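PDB 5UI9: oxidoreductase protein from Agrobacterium radiobacter, which probably catalyses the NAD-dependent oxidation or reduction of a small hydroxylated substrate. Local coordinates for residues K321-A324 and L325-A329. Residues are numbered along the deposited sequence; the frame is centred on the assembly and turned at random.
Sequences KTFA and LVEAA
Phe323 and Glu327 meet one turn apart on helix 316-335, a late alpha-helix of this GFO/IDH/MocA-type oxidoreductase, where the carboxylate arrives at the edge of the ring. Glu327 OE1 lies near the ring plane, 4.1 Å from Phe323 CE1, and the carboxylate plane is turned 82° against the ring. Spaced i to i+4, the two side chains share a flank of the helix, and both have CG anti to the backbone N, Glu327 at chi1 -172°. The acid is held from outside as well: OE1 accepts a hydrogen bond from the backbone N of Leu104, at the start of helix 104-116, and this bond, not the loose contact with the ring, probably sets where the carboxylate lies.

Two i to i+4 backbone bonds join the same turn. Glu327 N reaches Phe323 O at 3.1 Å with an N-H...O angle of 167°, and Ala328 N reaches Ala324 O at 2.8 Å. One residue earlier the bonding is slacker: Val326 N to Thr322 O stretches to 3.4 Å, a weak bond, and Leu325 N makes a second weak bond to the same oxygen.

On another flank, Leu325 lays its CG over the backbone, 3.3 Å from Lys321 O, and its side chain packs on Val194 and Leu197 of strand 194-202, part of the mixed beta-sheet, while Val326 touches Ile181 of helix 175-191. Thr322 adds a polar tie to helix 175-191, its OG1 hydrogen-bonding both Asp185 OD1 and Arg188 NH1.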
# COMPACT_ATOMS: atom_id res chain seq x y z
N LYS A 321 20.39 -11.06 1.69
CA LYS A 321 19.78 -9.88 1.06
C LYS A 321 18.31 -9.70 1.45
O LYS A 321 17.78 -8.60 1.37
CB LYS A 321 19.98 -9.91 -0.45
CG LYS A 321 21.45 -9.69 -0.84
CD LYS A 321 21.71 -9.83 -2.33
CE LYS A 321 21.86 -11.29 -2.74
NZ LYS A 321 22.02 -11.44 -4.21
N THR A 322 17.66 -10.79 1.87
CA THR A 322 16.35 -10.72 2.51
C THR A 322 16.50 -10.33 3.98
O THR A 322 15.81 -9.42 4.45
CB THR A 322 15.61 -12.07 2.39
OG1 THR A 322 15.23 -12.28 1.02
CG2 THR A 322 14.36 -12.11 3.27
N PHE A 323 17.39 -11.02 4.69
CA PHE A 323 17.55 -10.78 6.13
C PHE A 323 17.96 -9.35 6.46
O PHE A 323 17.48 -8.79 7.43
CB PHE A 323 18.53 -11.77 6.78
CG PHE A 323 18.40 -11.80 8.28
CD1 PHE A 323 19.07 -10.86 9.07
CD2 PHE A 323 17.57 -12.72 8.89
CE1 PHE A 323 18.92 -10.85 10.44
CE2 PHE A 323 17.42 -12.72 10.27
CZ PHE A 323 18.10 -11.79 11.05
N ALA A 324 18.85 -8.78 5.64
CA ALA A 324 19.22 -7.36 5.74
C ALA A 324 18.00 -6.43 5.78
O ALA A 324 18.00 -5.45 6.52
CB ALA A 324 20.12 -6.97 4.58
N LEU A 325 16.98 -6.76 4.98
CA LEU A 325 15.76 -5.96 4.91
C LEU A 325 14.98 -6.03 6.21
O LEU A 325 14.38 -5.03 6.62
CB LEU A 325 14.86 -6.38 3.74
CG LEU A 325 15.46 -6.47 2.34
CD1 LEU A 325 14.41 -6.90 1.32
CD2 LEU A 325 16.11 -5.16 1.89
N VAL A 326 14.99 -7.19 6.86
CA VAL A 326 14.36 -7.35 8.18
C VAL A 326 15.04 -6.47 9.23
O VAL A 326 14.38 -5.72 9.94
CB VAL A 326 14.35 -8.83 8.64
CG1 VAL A 326 13.93 -8.97 10.11
CG2 VAL A 326 13.41 -9.65 7.76
N GLU A 327 16.37 -6.57 9.31
CA GLU A 327 17.14 -5.79 10.27
C GLU A 327 17.04 -4.28 9.97
O GLU A 327 16.92 -3.47 10.89
CB GLU A 327 18.60 -6.27 10.30
CG GLU A 327 19.44 -5.64 11.40
CD GLU A 327 20.70 -6.44 11.70
OE1 GLU A 327 20.57 -7.58 12.19
OE2 GLU A 327 21.82 -5.92 11.45
N ALA A 328 17.05 -3.92 8.69
CA ALA A 328 16.86 -2.54 8.26
C ALA A 328 15.48 -1.99 8.63
O ALA A 328 15.35 -0.82 8.98
CB ALA A 328 17.09 -2.40 6.77
N ALA A 329 14.45 -2.83 8.53
CA ALA A 329 13.08 -2.43 8.89
C ALA A 329 12.93 -2.11 10.37
O ALA A 329 12.29 -1.12 10.73
CB ALA A 329 12.08 -3.50 8.47